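Local coordinates for sensor protein (Vibrio cholerae, PDB 3BY9), which senses C4-dicarboxylates such as succinate through this sensor domain of the histidine kinase DctB, which probably passes the signal on by ATP-dependent histidine phosphorylation, at residues E11-S14 and Q15-R18; N60-L63 and E64-E68. All coordinates share one frame; numbering follows the deposited sequence. Where two conformers were deposited one is given.

Overall arrangement
Both interactions are local contacts within single helices of the DctB sensor domain, which holds two antiparallel sheets. Interaction 1 lies on helix 5-27, whose inner face packs on strands 238-245 and 250-257 of the four-stranded sheet; interaction 2 lies on helix 53-70, which touches strand 84-87 at the edge of the five-stranded sheet. Their centres are 37 Å apart and their nearest atoms about 24 Å apart, so the two do not touch. Only interaction 2 comes near a calcium ion: the side chain of Tyr-62 is about 7 Å from one, whereas that of His-12 is about 13 Å from the other. Succinate-binding residues such as Arg-104 and Lys-149 belong to neither contact.

Interaction 1. Residues E11-S14 and Q15-R18; sequences EHQS and QLDR
Glu-11 and Arg-18, two turns apart on helix 5-27, form a salt bridge on the outer side of the helix, OE2 of Glu-11 lying 3.1 Å from NH2 of Arg-18. The carboxylate oxygen sits at the edge of the guanidinium and in its plane, whereas NH2 meets OE2 on the syn side but 32° out of the carboxylate plane. A bend at chi3 (-66°) turns the arginine back along the helix, which brings Ser-14 O over one guanidinium face, offset toward its rim. A water closes the bridge into a ring: it donates to Glu-11 OE1 at 2.7 Å and accepts from Arg-18 NH1 at 2.9 Å. This is the exposed, water-linked side.

The buried side is more closely packed. Gln-15 CG lies 3.4 Å from Glu-11 O, and NE2 of Gln-15 approaches the edge of the His-12 ring, 3.4 Å from ND1, at an angle too poor for a hydrogen bond; the polar end of Gln-15 is held instead through OE1 by Ser-164. Leu-16 CG rests 3.3 Å from His-12 O. His-12, Gln-15 and Leu-16 all touch Val-254. At the margin of this packing Arg-243 forms a salt bridge with Asp-17 and a hydrogen bond with Gln-13. Regular i to i+4 bonds, such as Leu-16 N to His-12 O, underlie both sides. Together they make a helix laid against an antiparallel sheet, with an i to i+7 salt bridge along its exposed face.

Interaction 2. Residues N60-L63 and E64-E68; sequences NRYL and EQVNE
Four consecutive i to i+4 bonds join Asn-60, Arg-61, Tyr-62 and Leu-63 to the next turn of helix 53-70, and that from Val-66 N to Tyr-62 O is the straightest, 2.9 Å long with an N-H...O angle of 167°. The same two residues also meet through their side chains. Val-66 CG2 stands over one face of the Tyr-62 ring, 3.9 Å from its centroid and 20° off the normal, a CH-pi contact displaced toward the hydroxyl end, where CG2 is 3.7 Å from CZ. With CG anti to the backbone N (chi1 174°), the ring projects outward from the helix, leaning slightly toward the next turn, where the methyl of Val-66 meets its face. Gln-65 instead brings NE2 to the ring edge, 4.1 Å from CD1, its amide nearly perpendicular to the ring.

Farther round the helix, a water donates to Arg-61 O at 2.8 Å and to Glu-64 OE1 at 3.1 Å, tying the carboxylate of the extended Glu-64 side chain back to the preceding turn. Trp-90 and Asn-91 bind the two oxygens of that carboxylate, fastening the helix to a neighbouring loop. Tyr-62 OH bonds to Asp-40 OD2, and Asp-40 is a calcium ligand. In chemical terms, Val-66 covers one face of a second-shell tyrosine, whose hydroxyl probably helps to position the aspartate at the metal.

Interaction 1. Residues E11-S14 and Q15-R18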
ATOM      1  N   GLU A  11     -21.129 -14.829   8.650  1.00 13.00           N
ATOM      2  CA  GLU A  11     -20.502 -15.071   7.340  1.00 11.84           C
ATOM      3  C   GLU A  11     -19.454 -13.995   7.073  1.00 13.68           C
ATOM      4  O   GLU A  11     -18.390 -14.272   6.525  1.00 14.35           O
ATOM      5  CB  GLU A  11     -21.562 -15.046   6.227  1.00 16.09           C
ATOM      6  CG  GLU A  11     -20.987 -15.173   4.791  1.00 16.27           C
ATOM      7  CD  GLU A  11     -20.080 -16.409   4.558  1.00 25.72           C
ATOM      8  OE1 GLU A  11     -20.063 -17.387   5.344  1.00 26.33           O
ATOM      9  OE2 GLU A  11     -19.364 -16.406   3.535  1.00 32.25           O
ATOM     10  N   HIS A  12     -19.742 -12.768   7.479  1.00 10.55           N
ATOM     11  CA  HIS A  12     -18.758 -11.700   7.299  1.00 10.10           C
ATOM     12  C   HIS A  12     -17.459 -12.091   8.001  1.00 13.00           C
ATOM     13  O   HIS A  12     -16.361 -11.823   7.498  1.00 11.20           O
ATOM     14  CB  HIS A  12     -19.236 -10.425   7.962  1.00 11.35           C
ATOM     15  CG  HIS A  12     -20.071  -9.522   7.114  1.00 11.19           C
ATOM     16  ND1 HIS A  12     -20.535  -9.825   5.837  1.00 14.16           N
ATOM     17  CD2 HIS A  12     -20.510  -8.272   7.385  1.00  6.76           C
ATOM     18  CE1 HIS A  12     -21.216  -8.785   5.378  1.00  7.27           C
ATOM     19  NE2 HIS A  12     -21.208  -7.836   6.293  1.00 15.95           N
ATOM     20  N   GLN A  13     -17.564 -12.648   9.213  1.00 12.68           N
ATOM     21  CA  GLN A  13     -16.352 -13.028   9.940  1.00 13.52           C
ATOM     22  C   GLN A  13     -15.539 -14.046   9.151  1.00 12.29           C
ATOM     23  O   GLN A  13     -14.315 -13.996   9.134  1.00 12.74           O
ATOM     24  CB  GLN A  13     -16.685 -13.579  11.338  1.00  9.96           C
ATOM     25  CG  GLN A  13     -17.100 -12.481  12.332  1.00 13.24           C
ATOM     26  CD  GLN A  13     -16.011 -11.436  12.493  1.00 14.08           C
ATOM     27  OE1 GLN A  13     -14.898 -11.767  12.885  1.00 14.68           O
ATOM     28  NE2 GLN A  13     -16.319 -10.181  12.186  1.00 12.85           N
ATOM     29  N   SER A  14     -16.219 -14.973   8.479  0.50 11.41           N
ATOM     30  CA  SER A  14     -15.509 -15.968   7.694  0.50 11.95           C
ATOM     31  C   SER A  14     -14.891 -15.339   6.445  0.50 13.26           C
ATOM     32  O   SER A  14     -13.784 -15.714   6.018  0.50 14.27           O
ATOM     33  CB  SER A  14     -16.460 -17.094   7.315  0.50 13.74           C
ATOM     34  OG  SER A  14     -16.756 -17.877   8.461  0.50 11.62           O
ATOM     35  N   GLN A  15     -15.610 -14.404   5.830  1.00 11.90           N
ATOM     36  CA  GLN A  15     -15.058 -13.725   4.658  1.00 12.18           C
ATOM     37  C   GLN A  15     -13.825 -12.950   5.047  1.00 13.67           C
ATOM     38  O   GLN A  15     -12.835 -12.961   4.304  1.00 13.17           O
ATOM     39  CB  GLN A  15     -16.057 -12.753   4.061  1.00 12.09           C
ATOM     40  CG  GLN A  15     -17.274 -13.453   3.457  1.00 12.48           C
ATOM     41  CD  GLN A  15     -18.217 -12.416   2.883  1.00 14.68           C
ATOM     42  OE1 GLN A  15     -18.012 -11.900   1.770  1.00 17.61           O
ATOM     43  NE2 GLN A  15     -19.217 -12.072   3.646  1.00 12.30           N
ATOM     44  N   LEU A  16     -13.886 -12.262   6.195  1.00 11.04           N
ATOM     45  CA  LEU A  16     -12.728 -11.474   6.628  1.00 10.60           C
ATOM     46  C   LEU A  16     -11.550 -12.411   6.949  1.00 13.96           C
ATOM     47  O   LEU A  16     -10.371 -12.088   6.682  1.00 13.41           O
ATOM     48  CB  LEU A  16     -13.078 -10.603   7.878  1.00  9.45           C
ATOM     49  CG  LEU A  16     -14.076  -9.453   7.595  1.00 11.13           C
ATOM     50  CD1 LEU A  16     -14.627  -8.776   8.854  1.00  9.91           C
ATOM     51  CD2 LEU A  16     -13.323  -8.417   6.713  1.00 12.86           C
ATOM     52  N   ASP A  17     -11.841 -13.562   7.543  1.00 12.90           N
ATOM     53  CA  ASP A  17     -10.756 -14.515   7.853  1.00 15.98           C
ATOM     54  C   ASP A  17     -10.070 -14.965   6.546  1.00 15.95           C
ATOM     55  O   ASP A  17      -8.836 -14.948   6.437  1.00 15.47           O
ATOM     56  CB  ASP A  17     -11.303 -15.780   8.539  1.00 15.25           C
ATOM     57  CG  ASP A  17     -11.671 -15.585   9.991  1.00 22.42           C
ATOM     58  OD1 ASP A  17     -11.354 -14.534  10.595  1.00 16.94           O
ATOM     59  OD2 ASP A  17     -12.289 -16.551  10.536  1.00 18.60           O
ATOM     60  N   ARG A  18     -10.880 -15.344   5.557  1.00 12.23           N
ATOM     61  CA  ARG A  18     -10.338 -15.826   4.281  1.00 14.46           C
ATOM     62  C   ARG A  18      -9.573 -14.723   3.521  1.00 13.25           C
ATOM     63  O   ARG A  18      -8.479 -14.955   2.982  1.00 12.80           O
ATOM     64  CB  ARG A  18     -11.458 -16.349   3.377  1.00 14.97           C
ATOM     65  CG  ARG A  18     -12.099 -17.664   3.810  1.00 25.08           C
ATOM     66  CD  ARG A  18     -13.006 -18.246   2.694  1.00 27.53           C
ATOM     67  NE  ARG A  18     -14.188 -17.438   2.394  1.00 32.39           N
ATOM     68  CZ  ARG A  18     -15.339 -17.536   3.056  1.00 35.30           C
ATOM     69  NH1 ARG A  18     -15.456 -18.406   4.046  1.00 36.86           N
ATOM     70  NH2 ARG A  18     -16.376 -16.772   2.735  1.00 34.23           N
TER
HETATM   71  O   HOH W   1     -18.180 -19.206   4.777  1.00 27.47           O

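Interaction 2. Residues N60-L63 and E64-E68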
ATOM      1  N   ASN A  60      21.828  -2.329 -11.931  1.00  9.09           N
ATOM      2  CA  ASN A  60      20.520  -2.204 -12.576  1.00 10.17           C
ATOM      3  C   ASN A  60      20.043  -3.542 -13.126  1.00 11.65           C
ATOM      4  O   ASN A  60      18.882  -3.921 -12.959  1.00 10.10           O
ATOM      5  CB  ASN A  60      20.602  -1.272 -13.779  1.00 10.02           C
ATOM      6  CG  ASN A  60      20.510   0.198 -13.421  1.00 11.69           C
ATOM      7  OD1 ASN A  60      20.006   0.598 -12.363  1.00  9.64           O
ATOM      8  ND2 ASN A  60      20.939   1.027 -14.371  1.00  9.22           N
ATOM      9  N   ARG A  61      20.938  -4.242 -13.836  1.00 12.21           N
ATOM     10  CA  ARG A  61      20.574  -5.526 -14.439  1.00 13.13           C
ATOM     11  C   ARG A  61      20.279  -6.569 -13.384  1.00 10.75           C
ATOM     12  O   ARG A  61      19.390  -7.396 -13.559  1.00 11.27           O
ATOM     13  CB  ARG A  61      21.686  -5.976 -15.396  1.00 11.68           C
ATOM     14  CG  ARG A  61      21.707  -4.985 -16.625  1.00 19.44           C
ATOM     15  CD  ARG A  61      22.828  -5.288 -17.638  1.00 20.09           C
ATOM     16  NE  ARG A  61      22.751  -4.401 -18.807  1.00 26.45           N
ATOM     17  CZ  ARG A  61      21.919  -4.562 -19.834  1.00 32.63           C
ATOM     18  NH1 ARG A  61      21.067  -5.589 -19.872  1.00 28.85           N
ATOM     19  NH2 ARG A  61      21.940  -3.683 -20.833  1.00 28.16           N
ATOM     20  N   TYR A  62      20.996  -6.488 -12.253  1.00  9.30           N
ATOM     21  CA  TYR A  62      20.735  -7.453 -11.164  1.00 10.13           C
ATOM     22  C   TYR A  62      19.363  -7.178 -10.555  1.00  9.72           C
ATOM     23  O   TYR A  62      18.577  -8.110 -10.344  1.00  9.13           O
ATOM     24  CB  TYR A  62      21.833  -7.333 -10.091  1.00  9.93           C
ATOM     25  CG  TYR A  62      21.553  -8.185  -8.876  1.00  7.48           C
ATOM     26  CD1 TYR A  62      21.421  -9.557  -8.989  1.00  8.65           C
ATOM     27  CD2 TYR A  62      21.443  -7.597  -7.611  1.00  8.40           C
ATOM     28  CE1 TYR A  62      21.163 -10.380  -7.857  1.00 11.91           C
ATOM     29  CE2 TYR A  62      21.206  -8.397  -6.472  1.00  9.22           C
ATOM     30  CZ  TYR A  62      21.057  -9.773  -6.599  1.00 13.76           C
ATOM     31  OH  TYR A  62      20.702 -10.542  -5.502  1.00 13.73           O
ATOM     32  N   LEU A  63      19.050  -5.912 -10.284  1.00 10.03           N
ATOM     33  CA  LEU A  63      17.748  -5.606  -9.659  1.00  9.77           C
ATOM     34  C   LEU A  63      16.618  -5.975 -10.642  1.00 10.45           C
ATOM     35  O   LEU A  63      15.525  -6.390 -10.245  1.00 10.29           O
ATOM     36  CB  LEU A  63      17.659  -4.114  -9.276  1.00  9.30           C
ATOM     37  CG  LEU A  63      18.657  -3.695  -8.155  1.00  8.06           C
ATOM     38  CD1 LEU A  63      18.523  -2.172  -7.895  1.00 10.07           C
ATOM     39  CD2 LEU A  63      18.427  -4.481  -6.902  1.00  9.07           C
ATOM     40  N   GLU A  64      16.890  -5.836 -11.937  1.00  9.89           N
ATOM     41  CA  GLU A  64      15.878  -6.190 -12.914  1.00 12.05           C
ATOM     42  C   GLU A  64      15.600  -7.709 -12.840  1.00 12.58           C
ATOM     43  O   GLU A  64      14.449  -8.130 -12.957  1.00 13.09           O
ATOM     44  CB  GLU A  64      16.379  -5.756 -14.305  1.00 13.25           C
ATOM     45  CG  GLU A  64      15.375  -5.998 -15.421  1.00 18.46           C
ATOM     46  CD  GLU A  64      15.908  -5.560 -16.794  1.00 21.77           C
ATOM     47  OE1 GLU A  64      17.112  -5.206 -16.954  1.00 20.26           O
ATOM     48  OE2 GLU A  64      15.072  -5.567 -17.733  1.00 28.06           O
ATOM     49  N   GLN A  65      16.662  -8.506 -12.656  1.00 11.13           N
ATOM     50  CA  GLN A  65      16.558  -9.967 -12.545  1.00 11.36           C
ATOM     51  C   GLN A  65      15.810 -10.329 -11.278  1.00 12.48           C
ATOM     52  O   GLN A  65      14.932 -11.168 -11.286  1.00 12.33           O
ATOM     53  CB  GLN A  65      17.986 -10.585 -12.550  1.00 11.64           C
ATOM     54  CG  GLN A  65      18.566 -10.549 -13.930  1.00 20.75           C
ATOM     55  CD  GLN A  65      20.076 -10.730 -13.969  1.00 28.83           C
ATOM     56  OE1 GLN A  65      20.661 -10.869 -15.056  1.00 39.59           O
ATOM     57  NE2 GLN A  65      20.716 -10.709 -12.815  1.00 26.52           N
ATOM     58  N   VAL A  66      16.179  -9.698 -10.167  1.00  9.64           N
ATOM     59  CA  VAL A  66      15.478  -9.988  -8.923  1.00 10.11           C
ATOM     60  C   VAL A  66      13.995  -9.668  -9.055  1.00  7.81           C
ATOM     61  O   VAL A  66      13.132 -10.457  -8.670  1.00  9.15           O
ATOM     62  CB  VAL A  66      16.038  -9.122  -7.761  1.00 10.16           C
ATOM     63  CG1 VAL A  66      15.126  -9.237  -6.516  1.00 11.30           C
ATOM     64  CG2 VAL A  66      17.486  -9.582  -7.437  1.00 10.78           C
ATOM     65  N   ASN A  67      13.715  -8.502  -9.606  1.00  9.16           N
ATOM     66  CA  ASN A  67      12.339  -8.032  -9.725  1.00  8.70           C
ATOM     67  C   ASN A  67      11.480  -9.025 -10.544  1.00 10.73           C
ATOM     68  O   ASN A  67      10.288  -9.255 -10.260  1.00  9.64           O
ATOM     69  CB  ASN A  67      12.341  -6.640 -10.358  1.00  8.63           C
ATOM     70  CG  ASN A  67      10.961  -5.990 -10.364  1.00 12.93           C
ATOM     71  OD1 ASN A  67      10.277  -5.858 -11.420  1.00 15.52           O
ATOM     72  ND2 ASN A  67      10.544  -5.560  -9.204  1.00  6.01           N
ATOM     73  N   GLU A  68      12.096  -9.578 -11.578  1.00  9.91           N
ATOM     74  CA  GLU A  68      11.396 -10.579 -12.426  1.00 13.23           C
ATOM     75  C   GLU A  68      11.179 -11.902 -11.656  1.00 12.10           C
ATOM     76  O   GLU A  68      10.117 -12.532 -11.788  1.00 14.45           O
ATOM     77  CB  GLU A  68      12.234 -10.837 -13.673  1.00 16.85           C
ATOM     78  CG  GLU A  68      11.766 -12.016 -14.525  1.00 22.44           C
ATOM     79  CD  GLU A  68      10.406 -11.817 -15.105  1.00 29.91           C
ATOM     80  OE1 GLU A  68       9.998 -10.653 -15.323  1.00 36.33           O
ATOM     81  OE2 GLU A  68       9.736 -12.839 -15.373  1.00 43.13           O
TER
HETATM   82  O   HOH W   2      18.637  -7.804 -16.188  1.00 25.95           O